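Local coordinates for nucleoporin-like protein RIP (Homo sapiens, PDB 2OLM) that probably activates the GTPase of Arf proteins through its zinc-finger ArfGap domain and serves HIV-1 Rev as a cofactor in moving viral RNA to the cytoplasm, at residues 38-46 against 79-88; 54-62 against 112-121. All coordinates share one frame; numbering follows the deposited sequence. Where two conformers were deposited one is given.

Contact 1 (38-46 against 79-88); sequences YVNMTVGSF and FLQKHGNEVC
The flat carboxamide of Asn85 meets the backbone of Phe46 with both its ends. OD1 of Asn85 takes the N-H of Phe46 at 2.9 Å, nearly straight at 167°, while ND2 of Asn85 donates a hydrogen bond to an in-plane lone pair of Phe46 O at 3.2 Å. With CG beside its own backbone N (chi1 -69°), Asn85 brings OD1 to the edge of the Phe46 ring, in its plane, the amide and ring planes being 68° apart. ND2 also serves His24 O, so both amide ends are held and the flip state is fixed. One residue earlier, Gly84 N donates a hydrogen bond to Gly44 O at 2.7 Å. Gly44, in the G1 bulge of the hairpin between strands 38-40 and 45-47, brings its CA to 3.6 Å from Phe79 CE2; a positive phi and the tight fit against His83 both suit glycine. Leu80 spreads its methyls, CD1 against Val39 CG1 and CD2 over Gly44, as the thioether of Met41 crosses it at about a right angle and slides its CE past the Phe79 ring. Paired carboxamide hydrogen bonds and apolar packing thus fix the zinc-finger hairpin against the buried junction of helices 74-82 and 84-92.

Contact 2 (54-62 against 112-121); sequences SLRGLNPPH and VKEFLQEKYE
Apolar contacts begin where Leu116 CD1 reaches Ser54 CB at 3.5 Å, Val112 CG1 lying beside the same serine. Leu55, which crosses Leu116 at about a right angle, extends its CD2 to 4.1 Å from that leucine's CD1 and also touches CE2 of Tyr120. Leu58 runs past Gln117 in the opposite direction, its CD2 3.6 Å from Gln117 CG, and its other methyl, CD1, lies over the rim of one face of the His62 ring.

The aromatic pair is edge-to-face: His62 points CE1 at one face of Tyr120, 3.6 Å from CG of that tyrosine, with the planes at 60°. CG of Lys119 lies over the opposite face, so the phenol is sandwiched. The polar ends turn to other parts of the domain, Tyr120 OH to Asp30 and His62 ND1 to Asn40.

Here the end of helix 49-55, which starts within the C4 zinc finger, and the turn and loop after it pack along helix 109-121 of the ArfGap domain; a cis peptide bond precedes Pro60 in that loop.

Polar links between the two segments run through water, with no direct hydrogen bond across. One water accepts from Asn59 N at 2.8 Å and donates to both Gln117 OE1 and Glu121 OE2; a second donates to Pro60 O and, with its own oxygen 2.7 Å away, to the same Glu121 OE2. The extended Glu121 chain thereby collects two water donors on one carboxylate oxygen. Gln117 OE1 is also gripped by Lys113 NZ at 2.6 Å, which comes from above the carbonyl plane, while CE of this lysine rests on Gly57 O.

Contacts 1 and 2 have centres about 16 Å apart within one ArfGap domain, contact 1 about 5 Å and contact 2 about 12 Å from the centre of the folded chain. Their segments alternate in sequence: 38-46, 54-62, 79-88, then 112-121. Strand 45-47 leads into helix 49-55, and helix 84-92 is followed by helix 109-121, so each contact sets a part of the zinc-finger region or its sequel against a later helical part. They also touch directly: Thr42 OG1 lies 3.4 Å from His62 CA, and Val43 CG1 packs on His62 CE1. Residues 54-62 thus lie between the hairpin and helix 109-121, making the two contacts continuous through His62.

Contact 1 (38-46 against 79-88)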
ATOM      1  N   TYR A  38      -5.537   6.621  -9.031  1.00  9.31           N
ATOM      2  CA  TYR A  38      -5.651   5.576 -10.060  1.00 10.00           C
ATOM      3  C   TYR A  38      -4.395   5.543 -10.911  1.00  9.69           C
ATOM      4  O   TYR A  38      -3.666   6.512 -10.991  1.00 10.06           O
ATOM      5  CB  TYR A  38      -6.867   5.823 -10.973  1.00  9.59           C
ATOM      6  CG  TYR A  38      -8.157   5.528 -10.216  1.00  9.94           C
ATOM      7  CD1 TYR A  38      -8.837   4.338 -10.402  1.00  8.95           C
ATOM      8  CD2 TYR A  38      -8.628   6.409  -9.272  1.00 10.19           C
ATOM      9  CE1 TYR A  38      -9.955   4.030  -9.675  1.00  8.93           C
ATOM     10  CE2 TYR A  38      -9.765   6.109  -8.532  1.00  9.08           C
ATOM     11  CZ  TYR A  38     -10.400   4.925  -8.735  1.00 10.48           C
ATOM     12  OH  TYR A  38     -11.506   4.607  -7.939  1.00 11.05           O
ATOM     13  N   VAL A  39      -4.153   4.390 -11.506  1.00  8.20           N
ATOM     14  CA  VAL A  39      -3.208   4.318 -12.630  0.50  8.30           C
ATOM     15  C   VAL A  39      -3.985   4.201 -13.923  1.00  7.78           C
ATOM     16  O   VAL A  39      -5.003   3.507 -14.030  1.00  9.62           O
ATOM     17  CB  VAL A  39      -2.196   3.172 -12.557  0.50  9.77           C
ATOM     18  CG1 VAL A  39      -1.141   3.419 -11.422  0.50  8.19           C
ATOM     19  CG2 VAL A  39      -2.901   1.841 -12.419  0.50  8.27           C
ATOM     20  N   ASN A  40      -3.510   4.954 -14.917  1.00  8.20           N
ATOM     21  CA  ASN A  40      -4.023   4.894 -16.263  1.00  6.90           C
ATOM     22  C   ASN A  40      -3.133   3.923 -16.996  1.00  6.55           C
ATOM     23  O   ASN A  40      -2.014   4.250 -17.393  1.00  8.03           O
ATOM     24  CB  ASN A  40      -4.033   6.248 -16.925  1.00  7.30           C
ATOM     25  CG  ASN A  40      -4.456   6.198 -18.346  1.00  7.19           C
ATOM     26  OD1 ASN A  40      -4.667   5.118 -18.859  1.00  8.56           O
ATOM     27  ND2 ASN A  40      -4.591   7.371 -19.003  1.00  7.96           N
ATOM     28  N   MET A  41      -3.603   2.680 -17.110  1.00  6.72           N
ATOM     29  CA  MET A  41      -2.851   1.602 -17.749  1.00  8.10           C
ATOM     30  C   MET A  41      -2.701   1.739 -19.247  1.00  9.17           C
ATOM     31  O   MET A  41      -1.826   1.131 -19.832  1.00  8.99           O
ATOM     32  CB  MET A  41      -3.521   0.235 -17.433  1.00 10.73           C
ATOM     33  CG  MET A  41      -3.265  -0.252 -15.977  1.00 11.51           C
ATOM     34  SD  MET A  41      -1.518  -0.398 -15.521  1.00 13.97           S
ATOM     35  CE  MET A  41      -0.891  -1.322 -16.829  1.00 12.04           C
ATOM     36  N   THR A  42      -3.534   2.548 -19.868  1.00  7.55           N
ATOM     37  CA  THR A  42      -3.420   2.815 -21.296  1.00  7.02           C
ATOM     38  C   THR A  42      -2.117   3.488 -21.645  1.00  9.05           C
ATOM     39  O   THR A  42      -1.483   3.131 -22.646  1.00  9.05           O
ATOM     40  CB  THR A  42      -4.639   3.626 -21.783  1.00  7.65           C
ATOM     41  OG1 THR A  42      -5.833   2.850 -21.617  1.00  9.48           O
ATOM     42  CG2 THR A  42      -4.488   4.079 -23.245  1.00  8.78           C
ATOM     43  N   VAL A  43      -1.683   4.468 -20.827  1.00  8.39           N
ATOM     44  CA  VAL A  43      -0.439   5.158 -21.075  1.00  7.85           C
ATOM     45  C   VAL A  43       0.637   4.965 -20.014  1.00  7.44           C
ATOM     46  O   VAL A  43       1.801   5.320 -20.261  1.00  9.05           O
ATOM     47  CB  VAL A  43      -0.613   6.659 -21.304  1.00  9.11           C
ATOM     48  CG1 VAL A  43      -1.568   6.917 -22.488  1.00 10.63           C
ATOM     49  CG2 VAL A  43      -1.079   7.394 -20.047  1.00 10.15           C
ATOM     50  N   GLY A  44       0.289   4.386 -18.852  1.00  7.91           N
ATOM     51  CA  GLY A  44       1.272   4.174 -17.787  1.00  7.89           C
ATOM     52  C   GLY A  44       1.473   5.347 -16.856  1.00  8.00           C
ATOM     53  O   GLY A  44       2.603   5.605 -16.422  1.00  9.98           O
ATOM     54  N   SER A  45       0.409   6.073 -16.554  1.00  7.73           N
ATOM     55  CA  SER A  45       0.459   7.288 -15.729  1.00  8.55           C
ATOM     56  C   SER A  45      -0.287   7.070 -14.434  1.00  8.49           C
ATOM     57  O   SER A  45      -1.032   6.105 -14.254  1.00  9.49           O
ATOM     58  CB  SER A  45      -0.146   8.485 -16.460  1.00  9.10           C
ATOM     59  OG  SER A  45      -1.495   8.215 -16.737  1.00  7.52           O
ATOM     60  N   PHE A  46      -0.094   8.025 -13.528  1.00  9.24           N
ATOM     61  CA  PHE A  46      -0.769   8.074 -12.219  1.00  9.13           C
ATOM     62  C   PHE A  46      -1.643   9.284 -12.195  1.00  8.40           C
ATOM     63  O   PHE A  46      -1.159  10.405 -12.406  1.00  9.31           O
ATOM     64  CB  PHE A  46       0.291   8.123 -11.077  1.00  9.79           C
ATOM     65  CG  PHE A  46       1.120   6.901 -10.978  1.00 10.28           C
ATOM     66  CD1 PHE A  46       0.830   5.927 -10.043  1.00 14.01           C
ATOM     67  CD2 PHE A  46       2.169   6.675 -11.829  1.00 12.82           C
ATOM     68  CE1 PHE A  46       1.573   4.761  -9.967  1.00 12.93           C
ATOM     69  CE2 PHE A  46       2.908   5.519 -11.752  1.00 13.94           C
ATOM     70  CZ  PHE A  46       2.622   4.569 -10.808  1.00 11.86           C
ATOM     71  N   PHE A  79       5.270  -2.682 -16.544  1.00 11.15           N
ATOM     72  CA  PHE A  79       4.919  -1.635 -17.488  1.00 10.95           C
ATOM     73  C   PHE A  79       4.993  -0.264 -16.837  1.00 11.66           C
ATOM     74  O   PHE A  79       5.512   0.692 -17.373  1.00 12.50           O
ATOM     75  CB  PHE A  79       3.508  -1.903 -18.052  1.00 12.00           C
ATOM     76  CG  PHE A  79       3.052  -0.863 -19.028  1.00 12.42           C
ATOM     77  CD1 PHE A  79       3.556  -0.888 -20.322  1.00 14.11           C
ATOM     78  CD2 PHE A  79       2.195   0.166 -18.661  1.00 15.86           C
ATOM     79  CE1 PHE A  79       3.174   0.052 -21.260  1.00 16.07           C
ATOM     80  CE2 PHE A  79       1.825   1.132 -19.625  1.00 14.07           C
ATOM     81  CZ  PHE A  79       2.348   1.051 -20.914  1.00 13.21           C
ATOM     82  N   LEU A  80       4.431  -0.151 -15.644  1.00 10.78           N
ATOM     83  CA  LEU A  80       4.448   1.104 -14.922  1.00  9.43           C
ATOM     84  C   LEU A  80       5.872   1.558 -14.574  1.00 10.75           C
ATOM     85  O   LEU A  80       6.172   2.730 -14.611  1.00 11.45           O
ATOM     86  CB  LEU A  80       3.609   0.985 -13.648  1.00 10.55           C
ATOM     87  CG  LEU A  80       2.108   0.904 -13.854  1.00 12.23           C
ATOM     88  CD1 LEU A  80       1.359   0.484 -12.575  1.00 12.04           C
ATOM     89  CD2 LEU A  80       1.535   2.203 -14.403  1.00 12.82           C
ATOM     90  N   GLN A  81       6.730   0.601 -14.236  1.00 11.61           N
ATOM     91  CA  GLN A  81       8.131   0.917 -13.929  1.00 12.97           C
ATOM     92  C   GLN A  81       8.833   1.517 -15.129  1.00 13.90           C
ATOM     93  O   GLN A  81       9.701   2.365 -14.970  1.00 15.92           O
ATOM     94  CB  GLN A  81       8.876  -0.328 -13.491  1.00 13.32           C
ATOM     95  CG  GLN A  81       8.459  -0.761 -12.098  1.00 15.33           C
ATOM     96  CD  GLN A  81       9.208  -1.984 -11.648  1.00 16.84           C
ATOM     97  OE1 GLN A  81       9.535  -2.866 -12.462  1.00 19.30           O
ATOM     98  NE2 GLN A  81       9.489  -2.063 -10.350  1.00 17.52           N
ATOM     99  N   LYS A  82       8.464   1.064 -16.326  1.00 11.73           N
ATOM    100  CA  LYS A  82       9.053   1.581 -17.576  1.00 13.57           C
ATOM    101  C   LYS A  82       8.391   2.868 -18.052  1.00 15.40           C
ATOM    102  O   LYS A  82       8.875   3.511 -19.000  1.00 16.14           O
ATOM    103  CB  LYS A  82       8.948   0.529 -18.669  1.00 17.71           C
ATOM    104  CG  LYS A  82       9.797  -0.672 -18.397  1.00 20.92           C
ATOM    105  CD  LYS A  82       9.717  -1.668 -19.556  1.00 25.05           C
ATOM    106  CE  LYS A  82      10.388  -2.991 -19.207  1.00 28.30           C
ATOM    107  NZ  LYS A  82       9.449  -3.993 -18.603  1.00 32.02           N
ATOM    108  N   HIS A  83       7.277   3.241 -17.421  1.00 12.12           N
ATOM    109  CA  HIS A  83       6.538   4.442 -17.761  1.00 11.00           C
ATOM    110  C   HIS A  83       6.477   5.363 -16.546  1.00 11.83           C
ATOM    111  O   HIS A  83       7.545   5.775 -16.065  1.00 12.95           O
ATOM    112  CB  HIS A  83       5.173   4.068 -18.389  1.00 11.09           C
ATOM    113  CG  HIS A  83       5.323   3.394 -19.700  1.00 11.36           C
ATOM    114  ND1 HIS A  83       5.648   2.063 -19.810  1.00 12.22           N
ATOM    115  CD2 HIS A  83       5.345   3.906 -20.954  1.00 13.73           C
ATOM    116  CE1 HIS A  83       5.783   1.766 -21.096  1.00 15.60           C
ATOM    117  NE2 HIS A  83       5.626   2.871 -21.802  1.00 15.90           N
ATOM    118  N   GLY A  84       5.296   5.672 -16.010  1.00  9.80           N
ATOM    119  CA  GLY A  84       5.182   6.733 -15.009  1.00 10.18           C
ATOM    120  C   GLY A  84       5.128   8.113 -15.569  1.00 10.41           C
ATOM    121  O   GLY A  84       5.293   8.294 -16.790  1.00 10.64           O
ATOM    122  N   ASN A  85       4.919   9.094 -14.696  1.00  9.67           N
ATOM    123  CA  ASN A  85       4.586  10.436 -15.112  1.00 10.59           C
ATOM    124  C   ASN A  85       5.720  11.196 -15.753  1.00 11.22           C
ATOM    125  O   ASN A  85       5.457  12.048 -16.588  1.00 11.30           O
ATOM    126  CB  ASN A  85       3.954  11.255 -13.975  1.00  9.37           C
ATOM    127  CG  ASN A  85       2.564  10.759 -13.614  1.00 11.47           C
ATOM    128  OD1 ASN A  85       2.051   9.834 -14.254  1.00 10.30           O
ATOM    129  ND2 ASN A  85       1.929  11.374 -12.596  1.00 10.64           N
ATOM    130  N   GLU A  86       6.955  10.880 -15.404  1.00 12.25           N
ATOM    131  CA  GLU A  86       8.079  11.573 -16.057  1.00 13.93           C
ATOM    132  C   GLU A  86       8.243  11.091 -17.493  1.00 12.68           C
ATOM    133  O   GLU A  86       8.326  11.920 -18.436  1.00 12.52           O
ATOM    134  CB  GLU A  86       9.373  11.401 -15.287  1.00 14.52           C
ATOM    135  CG  GLU A  86      10.537  12.223 -15.891  1.00 17.50           C
ATOM    136  CD  GLU A  86      11.809  12.083 -15.061  1.00 26.57           C
ATOM    137  OE1 GLU A  86      11.981  11.013 -14.432  1.00 30.92           O
ATOM    138  OE2 GLU A  86      12.638  13.039 -15.060  1.00 29.49           O
ATOM    139  N   VAL A  87       8.284   9.775 -17.700  1.00 10.69           N
ATOM    140  CA  VAL A  87       8.317   9.208 -19.053  1.00 11.11           C
ATOM    141  C   VAL A  87       7.120   9.712 -19.854  1.00 10.30           C
ATOM    142  O   VAL A  87       7.251  10.145 -21.007  1.00 12.26           O
ATOM    143  CB  VAL A  87       8.341   7.688 -19.021  1.00 10.28           C
ATOM    144  CG1 VAL A  87       8.073   7.072 -20.405  1.00 12.43           C
ATOM    145  CG2 VAL A  87       9.673   7.206 -18.479  1.00 14.42           C
ATOM    146  N   CYS A  88       5.924   9.677 -19.286  1.00  9.27           N
ATOM    147  CA  CYS A  88       4.728  10.132 -20.003  1.00  9.18           C
ATOM    148  C   CYS A  88       4.808  11.621 -20.349  1.00  8.41           C
ATOM    149  O   CYS A  88       4.311  12.047 -21.399  1.00  9.33           O
ATOM    150  CB  CYS A  88       3.449   9.850 -19.210  1.00  8.69           C
ATOM    151  SG  CYS A  88       2.999   8.079 -19.166  1.00 11.18           S
TER

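Contact 2 (54-62 against 112-121)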
ATOM      1  N   SER A  54     -12.939  11.634 -16.411  1.00  8.84           N
ATOM      2  CA  SER A  54     -12.862  12.234 -17.745  1.00  9.34           C
ATOM      3  C   SER A  54     -12.172  11.331 -18.795  1.00  9.28           C
ATOM      4  O   SER A  54     -12.600  11.294 -19.949  1.00 11.25           O
ATOM      5  CB  SER A  54     -12.173  13.595 -17.704  1.00 12.55           C
ATOM      6  OG  SER A  54     -12.985  14.496 -16.941  1.00 15.33           O
ATOM      7  N   LEU A  55     -11.143  10.615 -18.375  1.00  9.15           N
ATOM      8  CA  LEU A  55     -10.444   9.645 -19.236  1.00  7.87           C
ATOM      9  C   LEU A  55     -11.383   8.554 -19.698  1.00 10.28           C
ATOM     10  O   LEU A  55     -11.219   8.005 -20.823  1.00  9.10           O
ATOM     11  CB  LEU A  55      -9.293   9.042 -18.471  1.00  6.98           C
ATOM     12  CG  LEU A  55      -8.036   9.955 -18.310  1.00  8.09           C
ATOM     13  CD1 LEU A  55      -7.117   9.448 -17.194  1.00  8.98           C
ATOM     14  CD2 LEU A  55      -7.255  10.115 -19.654  1.00 10.82           C
ATOM     15  N   ARG A  56     -12.342   8.185 -18.856  1.00  8.94           N
ATOM     16  CA  ARG A  56     -13.380   7.202 -19.269  1.00  8.89           C
ATOM     17  C   ARG A  56     -14.385   7.757 -20.279  1.00 10.74           C
ATOM     18  O   ARG A  56     -15.147   6.984 -20.891  1.00 12.88           O
ATOM     19  CB  ARG A  56     -14.132   6.635 -18.055  1.00  9.87           C
ATOM     20  CG  ARG A  56     -13.253   5.884 -17.128  1.00 11.15           C
ATOM     21  CD  ARG A  56     -12.631   4.693 -17.742  1.00 10.08           C
ATOM     22  NE  ARG A  56     -13.607   3.784 -18.319  1.00 10.78           N
ATOM     23  CZ  ARG A  56     -13.300   2.730 -19.073  1.00 10.52           C
ATOM     24  NH1 ARG A  56     -12.043   2.420 -19.403  1.00  9.83           N
ATOM     25  NH2 ARG A  56     -14.299   1.973 -19.531  1.00 13.72           N
ATOM     26  N   GLY A  57     -14.390   9.053 -20.461  1.00 10.21           N
ATOM     27  CA  GLY A  57     -15.250   9.677 -21.471  1.00 12.65           C
ATOM     28  C   GLY A  57     -14.613   9.784 -22.838  1.00 12.92           C
ATOM     29  O   GLY A  57     -15.275  10.160 -23.812  1.00 15.82           O
ATOM     30  N   LEU A  58     -13.322   9.442 -22.970  1.00  9.76           N
ATOM     31  CA  LEU A  58     -12.723   9.378 -24.290  1.00  9.48           C
ATOM     32  C   LEU A  58     -13.244   8.146 -25.019  1.00 10.35           C
ATOM     33  O   LEU A  58     -13.732   7.219 -24.427  1.00 10.00           O
ATOM     34  CB  LEU A  58     -11.208   9.306 -24.168  1.00 10.48           C
ATOM     35  CG  LEU A  58     -10.496  10.488 -23.477  1.00 10.36           C
ATOM     36  CD1 LEU A  58      -9.048  10.282 -23.327  1.00 12.67           C
ATOM     37  CD2 LEU A  58     -10.758  11.764 -24.332  1.00 14.55           C
ATOM     38  N   ASN A  59     -13.158   8.202 -26.335  1.00 10.90           N
ATOM     39  CA  ASN A  59     -13.468   7.053 -27.154  1.00 10.02           C
ATOM     40  C   ASN A  59     -12.342   6.762 -28.143  1.00 10.27           C
ATOM     41  O   ASN A  59     -12.074   7.583 -29.021  1.00 10.10           O
ATOM     42  CB  ASN A  59     -14.752   7.264 -27.914  1.00 11.17           C
ATOM     43  CG  ASN A  59     -15.318   5.976 -28.428  1.00 16.60           C
ATOM     44  OD1 ASN A  59     -14.913   4.875 -28.006  1.00 18.65           O
ATOM     45  ND2 ASN A  59     -16.297   6.088 -29.336  1.00 18.87           N
ATOM     46  N   PRO A  60     -11.618   5.647 -27.996  1.00  8.96           N
ATOM     47  CA  PRO A  60     -11.806   4.668 -26.930  1.00  8.74           C
ATOM     48  C   PRO A  60     -11.364   5.205 -25.565  1.00  7.99           C
ATOM     49  O   PRO A  60     -10.464   6.057 -25.482  1.00  8.19           O
ATOM     50  CB  PRO A  60     -10.939   3.472 -27.366  1.00  8.65           C
ATOM     51  CG  PRO A  60     -10.568   3.759 -28.803  1.00  9.86           C
ATOM     52  CD  PRO A  60     -10.545   5.236 -28.895  1.00  8.76           C
ATOM     53  N   PRO A  61     -11.988   4.695 -24.495  1.00  7.40           N
ATOM     54  CA  PRO A  61     -11.646   5.214 -23.169  1.00  7.38           C
ATOM     55  C   PRO A  61     -10.365   4.662 -22.645  1.00  7.12           C
ATOM     56  O   PRO A  61     -10.011   3.530 -22.967  1.00  7.98           O
ATOM     57  CB  PRO A  61     -12.793   4.709 -22.287  1.00  7.97           C
ATOM     58  CG  PRO A  61     -13.262   3.463 -22.981  1.00  8.88           C
ATOM     59  CD  PRO A  61     -13.074   3.676 -24.421  1.00  8.44           C
ATOM     60  N   HIS A  62      -9.688   5.398 -21.780  1.00  7.60           N
ATOM     61  CA  HIS A  62      -8.472   4.913 -21.133  1.00  7.06           C
ATOM     62  C   HIS A  62      -8.821   4.011 -19.938  1.00  7.77           C
ATOM     63  O   HIS A  62      -9.859   4.226 -19.293  1.00 10.57           O
ATOM     64  CB  HIS A  62      -7.562   6.059 -20.724  1.00  6.65           C
ATOM     65  CG  HIS A  62      -6.895   6.748 -21.881  1.00  7.08           C
ATOM     66  ND1 HIS A  62      -5.666   7.357 -21.780  1.00  8.53           N
ATOM     67  CD2 HIS A  62      -7.258   6.860 -23.184  1.00  8.09           C
ATOM     68  CE1 HIS A  62      -5.330   7.864 -22.954  1.00  7.55           C
ATOM     69  NE2 HIS A  62      -6.267   7.568 -23.827  1.00  8.47           N
ATOM     70  N   VAL A 112     -12.358  19.646 -19.819  1.00 16.53           N
ATOM     71  CA  VAL A 112     -11.344  18.629 -19.504  1.00 15.87           C
ATOM     72  C   VAL A 112     -11.360  17.562 -20.624  1.00 19.60           C
ATOM     73  O   VAL A 112     -10.310  17.190 -21.148  1.00 15.20           O
ATOM     74  CB  VAL A 112     -11.513  18.016 -18.109  1.00 18.14           C
ATOM     75  CG1 VAL A 112     -10.549  16.881 -17.879  1.00 15.67           C
ATOM     76  CG2 VAL A 112     -11.305  19.101 -17.009  1.00 17.37           C
ATOM     77  N   LYS A 113     -12.543  17.128 -21.044  1.00 20.49           N
ATOM     78  CA  LYS A 113     -12.641  16.207 -22.192  1.00 20.46           C
ATOM     79  C   LYS A 113     -11.898  16.698 -23.428  1.00 19.36           C
ATOM     80  O   LYS A 113     -11.106  15.931 -24.027  1.00 15.08           O
ATOM     81  CB  LYS A 113     -14.103  15.901 -22.559  1.00 22.20           C
ATOM     82  CG  LYS A 113     -14.216  14.905 -23.744  1.00 22.09           C
ATOM     83  CD  LYS A 113     -15.628  14.386 -23.922  1.00 25.02           C
ATOM     84  CE  LYS A 113     -15.641  13.255 -24.937  1.00 27.12           C
ATOM     85  NZ  LYS A 113     -15.653  13.781 -26.302  1.00 34.57           N
ATOM     86  N   GLU A 114     -12.163  17.937 -23.843  1.00 17.27           N
ATOM     87  CA  GLU A 114     -11.583  18.512 -25.046  1.00 17.02           C
ATOM     88  C   GLU A 114     -10.057  18.540 -24.900  1.00 13.35           C
ATOM     89  O   GLU A 114      -9.336  18.247 -25.847  1.00 14.17           O
ATOM     90  CB  GLU A 114     -12.109  19.949 -25.278  1.00 21.68           C
ATOM     91  N   PHE A 115      -9.592  18.877 -23.699  1.00 14.14           N
ATOM     92  CA  PHE A 115      -8.146  18.909 -23.400  1.00 12.61           C
ATOM     93  C   PHE A 115      -7.504  17.526 -23.502  1.00 10.74           C
ATOM     94  O   PHE A 115      -6.476  17.353 -24.150  1.00 10.87           O
ATOM     95  CB  PHE A 115      -7.907  19.501 -22.034  1.00 10.12           C
ATOM     96  CG  PHE A 115      -6.466  19.357 -21.557  1.00 10.71           C
ATOM     97  CD1 PHE A 115      -5.441  20.103 -22.129  1.00 12.14           C
ATOM     98  CD2 PHE A 115      -6.143  18.495 -20.541  1.00 11.67           C
ATOM     99  CE1 PHE A 115      -4.145  19.973 -21.679  1.00 11.24           C
ATOM    100  CE2 PHE A 115      -4.831  18.351 -20.112  1.00 13.40           C
ATOM    101  CZ  PHE A 115      -3.834  19.109 -20.692  1.00 11.83           C
ATOM    102  N   LEU A 116      -8.130  16.523 -22.908  1.00 10.65           N
ATOM    103  CA  LEU A 116      -7.632  15.160 -22.975  1.00  8.69           C
ATOM    104  C   LEU A 116      -7.654  14.633 -24.425  1.00  8.67           C
ATOM    105  O   LEU A 116      -6.749  13.911 -24.844  1.00  8.92           O
ATOM    106  CB  LEU A 116      -8.415  14.244 -22.046  1.00 10.55           C
ATOM    107  CG  LEU A 116      -8.349  14.564 -20.581  1.00 10.67           C
ATOM    108  CD1 LEU A 116      -9.351  13.642 -19.826  1.00 12.55           C
ATOM    109  CD2 LEU A 116      -7.004  14.416 -20.030  1.00 11.77           C
ATOM    110  N   GLN A 117      -8.662  15.007 -25.207  1.00 10.14           N
ATOM    111  CA  GLN A 117      -8.652  14.708 -26.648  1.00 10.02           C
ATOM    112  C   GLN A 117      -7.458  15.324 -27.360  1.00  7.65           C
ATOM    113  O   GLN A 117      -6.816  14.670 -28.178  1.00  9.09           O
ATOM    114  CB  GLN A 117      -9.951  15.101 -27.327  1.00 12.81           C
ATOM    115  CG  GLN A 117     -11.108  14.230 -26.911  1.00 14.99           C
ATOM    116  CD  GLN A 117     -12.418  14.594 -27.569  1.00 22.23           C
ATOM    117  OE1 GLN A 117     -13.344  13.783 -27.550  1.00 25.88           O
ATOM    118  NE2 GLN A 117     -12.519  15.790 -28.135  1.00 25.96           N
ATOM    119  N   GLU A 118      -7.185  16.596 -27.054  1.00 10.05           N
ATOM    120  CA  GLU A 118      -6.025  17.244 -27.678  1.00 10.89           C
ATOM    121  C   GLU A 118      -4.746  16.578 -27.259  1.00  8.91           C
ATOM    122  O   GLU A 118      -3.846  16.412 -28.068  1.00  8.70           O
ATOM    123  CB  GLU A 118      -6.025  18.742 -27.383  1.00 13.10           C
ATOM    124  CG  GLU A 118      -7.041  19.465 -28.257  1.00 15.64           C
ATOM    125  CD  GLU A 118      -6.881  20.944 -28.274  1.00 21.63           C
ATOM    126  OE1 GLU A 118      -6.171  21.485 -27.388  1.00 24.30           O
ATOM    127  OE2 GLU A 118      -7.534  21.547 -29.156  1.00 28.96           O
ATOM    128  N   LYS A 119      -4.684  16.123 -26.015  1.00  8.87           N
ATOM    129  CA  LYS A 119      -3.452  15.544 -25.461  1.00  7.30           C
ATOM    130  C   LYS A 119      -3.158  14.169 -26.074  1.00  7.38           C
ATOM    131  O   LYS A 119      -2.041  13.884 -26.509  1.00  8.42           O
ATOM    132  CB  LYS A 119      -3.534  15.452 -23.929  1.00  9.29           C
ATOM    133  CG  LYS A 119      -2.311  14.983 -23.230  1.00  8.63           C
ATOM    134  CD  LYS A 119      -2.447  15.175 -21.715  1.00  8.79           C
ATOM    135  CE  LYS A 119      -1.255  14.655 -20.957  1.00  8.04           C
ATOM    136  NZ  LYS A 119      -1.343  14.882 -19.443  1.00  9.21           N
ATOM    137  N   TYR A 120      -4.172  13.304 -26.048  1.00  7.47           N
ATOM    138  CA  TYR A 120      -3.982  11.889 -26.348  1.00  7.56           C
ATOM    139  C   TYR A 120      -4.406  11.480 -27.742  1.00  7.79           C
ATOM    140  O   TYR A 120      -3.799  10.586 -28.304  1.00  9.18           O
ATOM    141  CB  TYR A 120      -4.706  10.991 -25.307  1.00  6.58           C
ATOM    142  CG  TYR A 120      -4.128  11.131 -23.919  1.00  6.53           C
ATOM    143  CD1 TYR A 120      -2.868  10.644 -23.602  1.00  7.29           C
ATOM    144  CD2 TYR A 120      -4.824  11.786 -22.934  1.00  8.10           C
ATOM    145  CE1 TYR A 120      -2.332  10.812 -22.327  1.00  8.16           C
ATOM    146  CE2 TYR A 120      -4.308  11.948 -21.673  1.00  7.23           C
ATOM    147  CZ  TYR A 120      -3.050  11.461 -21.376  1.00  8.43           C
ATOM    148  OH  TYR A 120      -2.462  11.592 -20.135  1.00  9.02           O
ATOM    149  N   GLU A 121      -5.455  12.108 -28.274  1.00  7.74           N
ATOM    150  CA  GLU A 121      -6.013  11.708 -29.580  1.00  8.22           C
ATOM    151  C   GLU A 121      -5.414  12.539 -30.709  1.00  8.91           C
ATOM    152  O   GLU A 121      -4.820  11.998 -31.664  1.00 10.95           O
ATOM    153  CB  GLU A 121      -7.541  11.781 -29.576  1.00  8.39           C
ATOM    154  CG  GLU A 121      -8.208  10.947 -28.482  1.00  7.79           C
ATOM    155  CD  GLU A 121      -9.713  10.935 -28.524  1.00  9.81           C
ATOM    156  OE1 GLU A 121     -10.302  11.638 -29.359  1.00 10.65           O
ATOM    157  OE2 GLU A 121     -10.290  10.196 -27.712  1.00 10.08           O
TER
HETATM  158  O   HOH W   1     -12.867  10.832 -27.260  1.00 16.46           O
HETATM  159  O   HOH W   2      -9.100   7.831 -27.195  1.00  9.38           O